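Local coordinates for protein dual oxidase maturation factor 1 (Homo sapiens, PDB 7D3F) that probably supports the maturation of the dual oxidase DUOX1 and its transport from the endoplasmic reticulum to the plasma membrane, at residues G207-L221 with T254-M268. Numbering follows the deposited sequence.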
loop_
_atom_site.group_PDB
_atom_site.type_symbol
_atom_site.label_atom_id
_atom_site.label_comp_id
_atom_site.label_asym_id
_atom_site.label_seq_id
_atom_site.Cartn_x
_atom_site.Cartn_y
_atom_site.Cartn_z
ATOM N N GLY B 207 -1.161 -31.458 -11.182
ATOM C CA GLY B 207 -0.749 -31.597 -12.571
ATOM C C GLY B 207 -1.567 -30.732 -13.510
ATOM O O GLY B 207 -1.026 -30.110 -14.430
ATOM N N TYR B 208 -2.881 -30.673 -13.287
ATOM C CA TYR B 208 -3.730 -29.818 -14.113
ATOM C C TYR B 208 -3.395 -28.345 -13.910
ATOM O O TYR B 208 -3.454 -27.556 -14.857
ATOM C CB TYR B 208 -5.206 -30.084 -13.813
ATOM C CG TYR B 208 -5.749 -31.338 -14.468
ATOM C CD1 TYR B 208 -6.216 -32.399 -13.703
ATOM C CD2 TYR B 208 -5.790 -31.461 -15.850
ATOM C CE1 TYR B 208 -6.711 -33.546 -14.296
ATOM C CE2 TYR B 208 -6.283 -32.604 -16.453
ATOM C CZ TYR B 208 -6.742 -33.644 -15.670
ATOM O OH TYR B 208 -7.232 -34.783 -16.264
ATOM N N MET B 209 -3.036 -27.954 -12.684
ATOM C CA MET B 209 -2.640 -26.570 -12.437
ATOM C C MET B 209 -1.326 -26.236 -13.135
ATOM O O MET B 209 -1.160 -25.129 -13.660
ATOM C CB MET B 209 -2.536 -26.317 -10.934
ATOM C CG MET B 209 -3.292 -25.086 -10.465
ATOM S SD MET B 209 -5.059 -25.214 -10.792
ATOM C CE MET B 209 -5.630 -23.614 -10.227
ATOM N N LEU B 210 -0.376 -27.174 -13.141
ATOM C CA LEU B 210 0.863 -26.960 -13.889
ATOM C C LEU B 210 0.586 -26.842 -15.385
ATOM O O LEU B 210 1.174 -25.995 -16.078
ATOM C CB LEU B 210 1.843 -28.097 -13.603
ATOM C CG LEU B 210 3.272 -27.951 -14.122
ATOM C CD1 LEU B 210 3.905 -26.673 -13.595
ATOM C CD2 LEU B 210 4.100 -29.161 -13.723
ATOM N N LEU B 211 -0.314 -27.684 -15.899
ATOM C CA LEU B 211 -0.714 -27.580 -17.298
ATOM C C LEU B 211 -1.357 -26.226 -17.581
ATOM O O LEU B 211 -1.127 -25.632 -18.638
ATOM C CB LEU B 211 -1.668 -28.723 -17.653
ATOM C CG LEU B 211 -1.968 -29.015 -19.126
ATOM C CD1 LEU B 211 -2.277 -30.490 -19.308
ATOM C CD2 LEU B 211 -3.126 -28.171 -19.639
ATOM N N ALA B 212 -2.169 -25.729 -16.646
ATOM C CA ALA B 212 -2.775 -24.411 -16.803
ATOM C C ALA B 212 -1.721 -23.311 -16.796
ATOM O O ALA B 212 -1.845 -22.322 -17.526
ATOM C CB ALA B 212 -3.808 -24.173 -15.702
ATOM N N THR B 213 -0.687 -23.456 -15.965
ATOM C CA THR B 213 0.418 -22.501 -15.978
ATOM C C THR B 213 1.077 -22.458 -17.351
ATOM O O THR B 213 1.326 -21.379 -17.908
ATOM C CB THR B 213 1.447 -22.871 -14.907
ATOM O OG1 THR B 213 0.825 -22.875 -13.616
ATOM C CG2 THR B 213 2.602 -21.880 -14.909
ATOM N N GLY B 214 1.363 -23.634 -17.914
ATOM C CA GLY B 214 1.929 -23.679 -19.254
ATOM C C GLY B 214 1.007 -23.078 -20.298
ATOM O O GLY B 214 1.452 -22.364 -21.204
ATOM N N ILE B 215 -0.294 -23.357 -20.184
ATOM C CA ILE B 215 -1.270 -22.821 -21.126
ATOM C C ILE B 215 -1.297 -21.301 -21.059
ATOM O O ILE B 215 -1.356 -20.623 -22.089
ATOM C CB ILE B 215 -2.662 -23.426 -20.858
ATOM C CG1 ILE B 215 -2.699 -24.893 -21.290
ATOM C CG2 ILE B 215 -3.746 -22.631 -21.570
ATOM C CD1 ILE B 215 -2.388 -25.105 -22.756
ATOM N N PHE B 216 -1.256 -20.741 -19.848
ATOM C CA PHE B 216 -1.285 -19.288 -19.712
ATOM C C PHE B 216 0.004 -18.654 -20.223
ATOM O O PHE B 216 -0.027 -17.562 -20.802
ATOM C CB PHE B 216 -1.552 -18.894 -18.260
ATOM C CG PHE B 216 -3.012 -18.856 -17.908
ATOM C CD1 PHE B 216 -3.831 -17.860 -18.413
ATOM C CD2 PHE B 216 -3.566 -19.814 -17.077
ATOM C CE1 PHE B 216 -5.176 -17.819 -18.096
ATOM C CE2 PHE B 216 -4.911 -19.780 -16.756
ATOM C CZ PHE B 216 -5.717 -18.781 -17.266
ATOM N N GLN B 217 1.147 -19.320 -20.029
ATOM C CA GLN B 217 2.383 -18.807 -20.618
ATOM C C GLN B 217 2.298 -18.785 -22.142
ATOM O O GLN B 217 2.679 -17.794 -22.784
ATOM C CB GLN B 217 3.578 -19.644 -20.160
ATOM C CG GLN B 217 3.897 -19.527 -18.680
ATOM C CD GLN B 217 5.235 -20.146 -18.325
ATOM O OE1 GLN B 217 6.266 -19.793 -18.898
ATOM N NE2 GLN B 217 5.225 -21.081 -17.382
ATOM N N LEU B 218 1.787 -19.866 -22.738
ATOM C CA LEU B 218 1.646 -19.905 -24.191
ATOM C C LEU B 218 0.636 -18.870 -24.678
ATOM O O LEU B 218 0.810 -18.283 -25.752
ATOM C CB LEU B 218 1.249 -21.308 -24.645
ATOM C CG LEU B 218 2.280 -22.406 -24.373
ATOM C CD1 LEU B 218 1.869 -23.710 -25.038
ATOM C CD2 LEU B 218 3.665 -21.975 -24.833
ATOM N N LEU B 219 -0.427 -18.637 -23.905
ATOM C CA LEU B 219 -1.404 -17.616 -24.269
ATOM C C LEU B 219 -0.794 -16.222 -24.212
ATOM O O LEU B 219 -1.095 -15.374 -25.059
ATOM C CB LEU B 219 -2.628 -17.703 -23.357
ATOM C CG LEU B 219 -3.579 -18.876 -23.598
ATOM C CD1 LEU B 219 -4.773 -18.799 -22.658
ATOM C CD2 LEU B 219 -4.035 -18.909 -25.049
ATOM N N ALA B 220 0.049 -15.961 -23.210
ATOM C CA ALA B 220 0.759 -14.686 -23.161
ATOM C C ALA B 220 1.655 -14.519 -24.379
ATOM O O ALA B 220 1.692 -13.443 -24.994
ATOM C CB ALA B 220 1.575 -14.589 -21.873
ATOM N N LEU B 221 2.374 -15.582 -24.753
ATOM C CA LEU B 221 3.189 -15.542 -25.965
ATOM C C LEU B 221 2.343 -15.207 -27.188
ATOM O O LEU B 221 2.699 -14.330 -27.988
ATOM C CB LEU B 221 3.888 -16.883 -26.171
ATOM C CG LEU B 221 5.306 -17.073 -25.647
ATOM C CD1 LEU B 221 6.053 -17.955 -26.618
ATOM C CD2 LEU B 221 6.008 -15.745 -25.482
ATOM N N THR B 254 9.975 -17.641 -22.336
ATOM C CA THR B 254 8.563 -17.911 -22.092
ATOM C C THR B 254 8.096 -19.118 -22.890
ATOM O O THR B 254 7.356 -19.962 -22.375
ATOM C CB THR B 254 7.720 -16.687 -22.449
ATOM O OG1 THR B 254 8.399 -15.496 -22.036
ATOM C CG2 THR B 254 6.365 -16.756 -21.760
ATOM N N LEU B 255 8.525 -19.217 -24.152
ATOM C CA LEU B 255 8.142 -20.355 -24.982
ATOM C C LEU B 255 8.597 -21.669 -24.361
ATOM O O LEU B 255 7.798 -22.598 -24.189
ATOM C CB LEU B 255 8.727 -20.200 -26.387
ATOM C CG LEU B 255 8.419 -21.331 -27.370
ATOM C CD1 LEU B 255 6.918 -21.521 -27.518
ATOM C CD2 LEU B 255 9.063 -21.060 -28.721
ATOM N N THR B 256 9.883 -21.765 -24.016
ATOM C CA THR B 256 10.404 -23.024 -23.498
ATOM C C THR B 256 9.810 -23.352 -22.132
ATOM O O THR B 256 9.506 -24.516 -21.852
ATOM C CB THR B 256 11.937 -23.002 -23.446
ATOM O OG1 THR B 256 12.418 -24.255 -22.944
ATOM C CG2 THR B 256 12.452 -21.881 -22.560
ATOM N N THR B 257 9.604 -22.343 -21.278
ATOM C CA THR B 257 9.028 -22.607 -19.963
ATOM C C THR B 257 7.572 -23.045 -20.072
ATOM O O THR B 257 7.144 -23.976 -19.376
ATOM C CB THR B 257 9.153 -21.369 -19.075
ATOM O OG1 THR B 257 10.521 -20.939 -19.047
ATOM C CG2 THR B 257 8.702 -21.684 -17.657
ATOM N N GLY B 258 6.793 -22.396 -20.941
ATOM C CA GLY B 258 5.414 -22.807 -21.133
ATOM C C GLY B 258 5.300 -24.194 -21.732
ATOM O O GLY B 258 4.453 -24.990 -21.317
ATOM N N LEU B 259 6.154 -24.508 -22.712
ATOM C CA LEU B 259 6.155 -25.854 -23.275
ATOM C C LEU B 259 6.549 -26.885 -22.227
ATOM O O LEU B 259 5.964 -27.972 -22.168
ATOM C CB LEU B 259 7.091 -25.923 -24.480
ATOM C CG LEU B 259 6.624 -25.184 -25.737
ATOM C CD1 LEU B 259 7.589 -25.416 -26.890
ATOM C CD2 LEU B 259 5.213 -25.606 -26.118
ATOM N N LEU B 260 7.537 -26.562 -21.387
ATOM C CA LEU B 260 7.938 -27.478 -20.326
ATOM C C LEU B 260 6.799 -27.722 -19.346
ATOM O O LEU B 260 6.547 -28.865 -18.951
ATOM C CB LEU B 260 9.164 -26.927 -19.597
ATOM C CG LEU B 260 9.730 -27.772 -18.456
ATOM C CD1 LEU B 260 10.254 -29.098 -18.981
ATOM C CD2 LEU B 260 10.820 -27.013 -17.715
ATOM N N CYS B 261 6.095 -26.660 -18.945
ATOM C CA CYS B 261 4.973 -26.823 -18.025
ATOM C C CYS B 261 3.849 -27.636 -18.657
ATOM O O CYS B 261 3.254 -28.502 -18.004
ATOM C CB CYS B 261 4.458 -25.459 -17.571
ATOM S SG CYS B 261 5.609 -24.515 -16.554
ATOM N N VAL B 262 3.540 -27.367 -19.930
ATOM C CA VAL B 262 2.482 -28.107 -20.614
ATOM C C VAL B 262 2.841 -29.583 -20.704
ATOM O O VAL B 262 2.015 -30.460 -20.424
ATOM C CB VAL B 262 2.218 -27.503 -22.006
ATOM C CG1 VAL B 262 1.425 -28.475 -22.867
ATOM C CG2 VAL B 262 1.474 -26.185 -21.879
ATOM N N LEU B 263 4.086 -29.880 -21.089
ATOM C CA LEU B 263 4.514 -31.270 -21.198
ATOM C C LEU B 263 4.522 -31.958 -19.840
ATOM O O LEU B 263 4.139 -33.126 -19.735
ATOM C CB LEU B 263 5.894 -31.349 -21.852
ATOM C CG LEU B 263 5.968 -30.939 -23.325
ATOM C CD1 LEU B 263 7.362 -31.187 -23.885
ATOM C CD2 LEU B 263 4.917 -31.672 -24.145
ATOM N N LEU B 264 4.952 -31.253 -18.790
ATOM C CA LEU B 264 4.962 -31.849 -17.457
ATOM C C LEU B 264 3.550 -32.162 -16.979
ATOM O O LEU B 264 3.296 -33.249 -16.446
ATOM C CB LEU B 264 5.672 -30.919 -16.474
ATOM C CG LEU B 264 7.128 -31.253 -16.139
ATOM C CD1 LEU B 264 7.945 -31.474 -17.402
ATOM C CD2 LEU B 264 7.742 -30.152 -15.289
ATOM N N GLY B 265 2.614 -31.228 -17.168
ATOM C CA GLY B 265 1.239 -31.494 -16.779
ATOM C C GLY B 265 0.613 -32.619 -17.582
ATOM O O GLY B 265 -0.093 -33.472 -17.034
ATOM N N LEU B 266 0.868 -32.639 -18.893
ATOM C CA LEU B 266 0.344 -33.703 -19.740
ATOM C C LEU B 266 0.906 -35.057 -19.329
ATOM O O LEU B 266 0.169 -36.047 -19.257
ATOM C CB LEU B 266 0.667 -33.404 -21.203
ATOM C CG LEU B 266 -0.387 -33.753 -22.253
ATOM C CD1 LEU B 266 -1.696 -33.044 -21.948
ATOM C CD2 LEU B 266 0.109 -33.386 -23.642
ATOM N N ALA B 267 2.211 -35.118 -19.049
ATOM C CA ALA B 267 2.827 -36.365 -18.615
ATOM C C ALA B 267 2.286 -36.809 -17.266
ATOM O O ALA B 267 2.069 -38.004 -17.045
ATOM C CB ALA B 267 4.347 -36.209 -18.560
ATOM N N MET B 268 2.065 -35.866 -16.347
ATOM C CA MET B 268 1.505 -36.218 -15.048
ATOM C C MET B 268 0.105 -36.802 -15.201
ATOM O O MET B 268 -0.222 -37.832 -14.597
ATOM C CB MET B 268 1.485 -34.984 -14.143
ATOM C CG MET B 268 1.867 -35.256 -12.698
ATOM S SD MET B 268 2.068 -33.737 -11.748
ATOM C CE MET B 268 3.285 -32.876 -12.743
#
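Gly214 and Gly258 let the antiparallel helical segments 207-221 and 254-268 come within 7.1 Å, axis to axis, at a signed crossing angle of -153°, with the two glycine CA atoms 4.1 Å apart. Near one end the same principle recurs, with Gly207 O lying 3.5 Å from Gly265 CA. Glycines here leave backbone against backbone, and the neighbouring side chains mesh as knobs into holes. Cys261 drops its CB onto Gly214, between Leu210, Thr213 and Gln217, while Val262 pushes CG2 to 3.5 Å from Gly214 C. In return, Leu210 fills the hole formed by Cys261, Leu264, Gly265 and Met268; because its CG is anti to the backbone N (chi1 -171°), CD2 reaches Leu264 CB at 3.6 Å and CD1 faces the cysteine sulfur. Leu218 answers at the far side of the glycine pair, meeting Leu259 and Val262 at about right angles through CD1. Gln217 is the polar knob: extended beyond CG, it brings its amide edge-on to Thr257 CG2, which lies nearly in the amide plane, with NE2 3.6 Å from Cys261 SG. No hydrogen bond joins the two segments, and Thr257 OG1 instead bonds back to Ile253 O in its own helix. Farther along, Leu221 runs antiparallel to the Thr254 side chain, CD2 against its CB, and sets CD1 3.5 Å from Leu255 CB. Both segments belong to predicted transmembrane helices; helix 50-72 packs on Gln217, Thr257 and Cys261, helix 169-199 touches Thr213, and the connection between the pair carries strands 236-238 and 241-247 of the antiparallel sheet.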